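Local coordinates for uncharacterized protein MJ0690 (Methanocaldococcus jannaschii, PDB 3K32), which is of uncharacterised function but is predicted to be a subunit of a tRNA methyltransferase, with a fold of the HUP nucleotide-binding superfamily, at residues Leu6-Asp18 with Leu26-Ile38. Residues are numbered along the deposited sequence; the frame is centred on the assembly and turned at random.
Sequences LMDVHVLFSGGKD and LKKLGYNPHLITI
The ring of F13 lies flat against L35, whose CD2 stands 3.5 Å from the ring centroid, almost exactly on its normal; the backbone N of G15 sits over the opposite face. With CG anti to the backbone N (chi1 -178°), F13 swings this ring across to the neighbouring strand. Before F13, strand 8-12 runs parallel to 32-38, the two joined by alternating backbone hydrogen bonds, among them H34 N to V9 O at 2.8 Å. V9 and V11 point to the face that carries P33 and L35: V9 CG1 packs 3.5 Å from Y31 CB, and V11 CG2 meets L26 CD2 tip to tip. On the other face H34 lies between D8 and H10: its CE1 is 3.2 Å from D8 OD1, while H10 CD2 rests 3.5 Å from H34 CB, the two rings oblique at 38°. H34 ND1 donates to N32 O over 3.1 Å, and this bond, with N32 O near the ring plane, helps set the rotation of the imidazole; V9 N reaches the same oxygen from the opposite face of the carbonyl plane. A leucine in place of H34 would probably take the second donor from N32 O and leave D8 without its imidazole neighbour. The turn S14-D18 (SGGKD), where S14 OG accepts from G16 N in an ST turn, is consistent with a PP-loop signature. With helix 17-28 the strands form a beta-alpha-beta unit supplying the parallel sheet's central strand, 8-12, beside 104-106, and its neighbour 32-39, beside 59-64; helices 17-28 and 47-56 cover the F13 and L35 side.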
loop_
_atom_site.group_PDB
_atom_site.type_symbol
_atom_site.label_atom_id
_atom_site.label_comp_id
_atom_site.label_asym_id
_atom_site.label_seq_id
_atom_site.Cartn_x
_atom_site.Cartn_y
_atom_site.Cartn_z
ATOM N N LEU B 6 -6.735 -2.346 21.957
ATOM C CA LEU B 6 -6.325 -2.901 20.667
ATOM C C LEU B 6 -7.393 -2.695 19.593
ATOM O O LEU B 6 -8.561 -3.050 19.773
ATOM C CB LEU B 6 -5.991 -4.386 20.785
ATOM C CG LEU B 6 -5.241 -4.957 19.583
ATOM C CD1 LEU B 6 -3.743 -4.826 19.798
ATOM C CD2 LEU B 6 -5.616 -6.403 19.383
HETATM N N MSE B 7 -6.969 -2.142 18.465
HETATM C CA MSE B 7 -7.888 -1.612 17.470
HETATM C C MSE B 7 -8.402 -2.678 16.489
HETATM O O MSE B 7 -7.629 -3.307 15.775
HETATM C CB MSE B 7 -7.183 -0.477 16.726
HETATM C CG MSE B 7 -8.039 0.306 15.769
HETATM SE SE MSE B 7 -8.988 1.734 16.649
HETATM C CE MSE B 7 -7.572 2.413 17.815
ATOM N N ASP B 8 -9.712 -2.879 16.457
ATOM C CA ASP B 8 -10.295 -3.793 15.485
ATOM C C ASP B 8 -10.220 -3.239 14.052
ATOM O O ASP B 8 -10.157 -2.030 13.833
ATOM C CB ASP B 8 -11.754 -4.115 15.837
ATOM C CG ASP B 8 -11.888 -4.997 17.082
ATOM O OD1 ASP B 8 -10.888 -5.621 17.491
ATOM O OD2 ASP B 8 -13.006 -5.070 17.646
ATOM N N VAL B 9 -10.219 -4.140 13.079
ATOM C CA VAL B 9 -10.419 -3.762 11.696
ATOM C C VAL B 9 -11.105 -4.891 10.946
ATOM O O VAL B 9 -10.826 -6.061 11.162
ATOM C CB VAL B 9 -9.103 -3.434 11.008
ATOM C CG1 VAL B 9 -8.102 -4.546 11.218
ATOM C CG2 VAL B 9 -9.353 -3.212 9.536
ATOM N N HIS B 10 -12.023 -4.538 10.068
ATOM C CA HIS B 10 -12.813 -5.544 9.389
ATOM C C HIS B 10 -12.345 -5.684 7.948
ATOM O O HIS B 10 -12.394 -4.733 7.169
ATOM C CB HIS B 10 -14.305 -5.220 9.517
ATOM C CG HIS B 10 -14.805 -5.313 10.933
ATOM N ND1 HIS B 10 -14.700 -4.264 11.825
ATOM C CD2 HIS B 10 -15.359 -6.337 11.615
ATOM C CE1 HIS B 10 -15.188 -4.640 12.993
ATOM N NE2 HIS B 10 -15.590 -5.892 12.901
ATOM N N VAL B 11 -11.872 -6.878 7.617
ATOM C CA VAL B 11 -11.158 -7.119 6.377
ATOM C C VAL B 11 -11.963 -7.983 5.415
ATOM O O VAL B 11 -12.147 -9.173 5.645
ATOM C CB VAL B 11 -9.850 -7.869 6.655
ATOM C CG1 VAL B 11 -8.984 -7.924 5.397
ATOM C CG2 VAL B 11 -9.098 -7.249 7.810
ATOM N N LEU B 12 -12.431 -7.388 4.330
ATOM C CA LEU B 12 -12.994 -8.182 3.251
ATOM C C LEU B 12 -11.961 -9.222 2.882
ATOM O O LEU B 12 -10.787 -8.914 2.707
ATOM C CB LEU B 12 -13.331 -7.302 2.055
ATOM C CG LEU B 12 -14.613 -6.508 2.290
ATOM C CD1 LEU B 12 -14.639 -5.240 1.459
ATOM C CD2 LEU B 12 -15.816 -7.406 1.982
ATOM N N PHE B 13 -12.393 -10.465 2.783
ATOM C CA PHE B 13 -11.447 -11.562 2.723
ATOM C C PHE B 13 -11.976 -12.661 1.804
ATOM O O PHE B 13 -13.118 -13.112 1.951
ATOM C CB PHE B 13 -11.208 -12.065 4.145
ATOM C CG PHE B 13 -10.198 -13.170 4.255
ATOM C CD1 PHE B 13 -8.839 -12.899 4.187
ATOM C CD2 PHE B 13 -10.609 -14.479 4.485
ATOM C CE1 PHE B 13 -7.912 -13.918 4.308
ATOM C CE2 PHE B 13 -9.681 -15.497 4.624
ATOM C CZ PHE B 13 -8.330 -15.218 4.526
ATOM N N SER B 14 -11.143 -13.071 0.847
ATOM C CA SER B 14 -11.546 -14.055 -0.162
ATOM C C SER B 14 -10.866 -15.391 0.069
ATOM O O SER B 14 -11.301 -16.412 -0.457
ATOM C CB SER B 14 -11.158 -13.577 -1.555
ATOM O OG SER B 14 -9.758 -13.760 -1.745
ATOM N N GLY B 15 -9.775 -15.376 0.830
ATOM C CA GLY B 15 -9.038 -16.588 1.099
ATOM C C GLY B 15 -7.837 -16.791 0.188
ATOM O O GLY B 15 -7.047 -17.698 0.422
ATOM N N GLY B 16 -7.691 -15.970 -0.853
ATOM C CA GLY B 16 -6.486 -16.048 -1.684
ATOM C C GLY B 16 -5.223 -15.603 -0.934
ATOM O O GLY B 16 -5.300 -14.978 0.132
ATOM N N LYS B 17 -4.055 -15.916 -1.477
ATOM C CA LYS B 17 -2.802 -15.611 -0.781
ATOM C C LYS B 17 -2.589 -14.109 -0.571
ATOM O O LYS B 17 -2.069 -13.683 0.454
ATOM C CB LYS B 17 -1.599 -16.249 -1.478
ATOM C CG LYS B 17 -1.393 -15.839 -2.922
ATOM C CD LYS B 17 -0.383 -16.753 -3.604
ATOM C CE LYS B 17 0.064 -16.203 -4.973
ATOM N NZ LYS B 17 0.726 -14.849 -4.873
ATOM N N ASP B 18 -3.023 -13.305 -1.525
ATOM C CA ASP B 18 -2.945 -11.864 -1.350
ATOM C C ASP B 18 -3.820 -11.372 -0.202
ATOM O O ASP B 18 -3.336 -10.781 0.761
ATOM C CB ASP B 18 -3.302 -11.154 -2.657
ATOM C CG ASP B 18 -2.242 -11.357 -3.724
ATOM O OD1 ASP B 18 -1.033 -11.256 -3.395
ATOM O OD2 ASP B 18 -2.618 -11.639 -4.880
ATOM N N LEU B 26 -2.054 -6.445 8.549
ATOM C CA LEU B 26 -2.836 -5.722 9.548
ATOM C C LEU B 26 -2.451 -6.228 10.940
ATOM O O LEU B 26 -2.213 -5.431 11.866
ATOM C CB LEU B 26 -4.331 -5.903 9.295
ATOM C CG LEU B 26 -5.111 -4.830 8.493
ATOM C CD1 LEU B 26 -4.249 -3.669 7.952
ATOM C CD2 LEU B 26 -5.949 -5.455 7.379
ATOM N N LYS B 27 -2.362 -7.559 11.075
ATOM C CA LYS B 27 -2.010 -8.159 12.350
ATOM C C LYS B 27 -0.601 -7.767 12.801
ATOM O O LYS B 27 -0.372 -7.533 13.980
ATOM C CB LYS B 27 -2.165 -9.674 12.329
ATOM C CG LYS B 27 -1.715 -10.308 13.622
ATOM C CD LYS B 27 -2.234 -11.729 13.786
ATOM C CE LYS B 27 -1.759 -12.350 15.105
ATOM N NZ LYS B 27 -1.975 -11.435 16.276
ATOM N N LYS B 28 0.331 -7.683 11.852
ATOM C CA LYS B 28 1.684 -7.224 12.137
ATOM C C LYS B 28 1.660 -5.827 12.731
ATOM O O LYS B 28 2.445 -5.514 13.615
ATOM C CB LYS B 28 2.534 -7.207 10.863
ATOM C CG LYS B 28 2.733 -8.572 10.205
ATOM C CD LYS B 28 3.382 -9.531 11.147
ATOM C CE LYS B 28 4.041 -10.684 10.400
ATOM N NZ LYS B 28 4.843 -11.555 11.331
ATOM N N LEU B 29 0.757 -4.984 12.240
ATOM C CA LEU B 29 0.699 -3.595 12.689
ATOM C C LEU B 29 -0.038 -3.388 14.015
ATOM O O LEU B 29 -0.188 -2.257 14.485
ATOM C CB LEU B 29 0.092 -2.709 11.602
ATOM C CG LEU B 29 0.855 -2.771 10.277
ATOM C CD1 LEU B 29 0.104 -2.030 9.184
ATOM C CD2 LEU B 29 2.275 -2.231 10.417
ATOM N N GLY B 30 -0.505 -4.473 14.619
ATOM C CA GLY B 30 -1.163 -4.364 15.906
ATOM C C GLY B 30 -2.681 -4.344 15.886
ATOM O O GLY B 30 -3.298 -4.143 16.918
ATOM N N TYR B 31 -3.289 -4.569 14.727
ATOM C CA TYR B 31 -4.748 -4.584 14.646
ATOM C C TYR B 31 -5.316 -5.947 14.943
ATOM O O TYR B 31 -4.700 -6.965 14.636
ATOM C CB TYR B 31 -5.227 -4.219 13.256
ATOM C CG TYR B 31 -4.986 -2.794 12.844
ATOM C CD1 TYR B 31 -5.858 -1.801 13.208
ATOM C CD2 TYR B 31 -3.909 -2.455 12.041
ATOM C CE1 TYR B 31 -5.654 -0.513 12.817
ATOM C CE2 TYR B 31 -3.698 -1.163 11.651
ATOM C CZ TYR B 31 -4.577 -0.192 12.036
ATOM O OH TYR B 31 -4.386 1.118 11.649
ATOM N N ASN B 32 -6.517 -5.972 15.503
ATOM C CA ASN B 32 -7.255 -7.217 15.563
ATOM C C ASN B 32 -8.139 -7.374 14.321
ATOM O O ASN B 32 -9.186 -6.732 14.211
ATOM C CB ASN B 32 -8.090 -7.276 16.823
ATOM C CG ASN B 32 -8.565 -8.665 17.115
ATOM O OD1 ASN B 32 -8.052 -9.631 16.549
ATOM N ND2 ASN B 32 -9.549 -8.786 17.999
ATOM N N PRO B 33 -7.701 -8.205 13.364
ATOM C CA PRO B 33 -8.407 -8.359 12.091
ATOM C C PRO B 33 -9.623 -9.270 12.207
ATOM O O PRO B 33 -9.519 -10.402 12.672
ATOM C CB PRO B 33 -7.362 -9.029 11.181
ATOM C CG PRO B 33 -6.080 -8.988 11.934
ATOM C CD PRO B 33 -6.475 -9.009 13.383
ATOM N N HIS B 34 -10.774 -8.761 11.796
ATOM C CA HIS B 34 -11.971 -9.575 11.690
ATOM C C HIS B 34 -12.231 -9.809 10.207
ATOM O O HIS B 34 -12.748 -8.933 9.503
ATOM C CB HIS B 34 -13.147 -8.882 12.375
ATOM C CG HIS B 34 -12.984 -8.755 13.862
ATOM N ND1 HIS B 34 -11.966 -8.024 14.439
ATOM C CD2 HIS B 34 -13.700 -9.275 14.886
ATOM C CE1 HIS B 34 -12.063 -8.099 15.755
ATOM N NE2 HIS B 34 -13.108 -8.847 16.054
ATOM N N LEU B 35 -11.817 -10.976 9.729
ATOM C CA LEU B 35 -12.023 -11.351 8.336
ATOM C C LEU B 35 -13.506 -11.498 8.054
ATOM O O LEU B 35 -14.231 -12.160 8.805
ATOM C CB LEU B 35 -11.298 -12.664 8.017
ATOM C CG LEU B 35 -9.802 -12.582 7.709
ATOM C CD1 LEU B 35 -9.118 -11.507 8.517
ATOM C CD2 LEU B 35 -9.104 -13.936 7.889
ATOM N N ILE B 36 -13.952 -10.870 6.979
ATOM C CA ILE B 36 -15.324 -11.026 6.520
ATOM C C ILE B 36 -15.423 -11.321 4.998
ATOM O O ILE B 36 -14.694 -10.765 4.162
ATOM C CB ILE B 36 -16.177 -9.810 6.903
ATOM C CG1 ILE B 36 -15.816 -8.630 6.029
ATOM C CG2 ILE B 36 -16.003 -9.446 8.374
ATOM C CD1 ILE B 36 -16.742 -8.508 4.856
ATOM N N THR B 37 -16.328 -12.224 4.664
ATOM C CA THR B 37 -16.579 -12.625 3.295
ATOM C C THR B 37 -18.053 -12.387 2.974
ATOM O O THR B 37 -18.937 -12.905 3.656
ATOM C CB THR B 37 -16.284 -14.136 3.096
ATOM O OG1 THR B 37 -14.953 -14.433 3.522
ATOM C CG2 THR B 37 -16.429 -14.530 1.641
ATOM N N ILE B 38 -18.312 -11.597 1.943
ATOM C CA ILE B 38 -19.664 -11.368 1.483
ATOM C C ILE B 38 -20.275 -12.637 0.917
ATOM O O ILE B 38 -19.598 -13.406 0.229
ATOM C CB ILE B 38 -19.708 -10.299 0.377
ATOM C CG1 ILE B 38 -19.224 -8.949 0.911
ATOM C CG2 ILE B 38 -21.105 -10.202 -0.241
ATOM C CD1 ILE B 38 -19.683 -8.647 2.317
#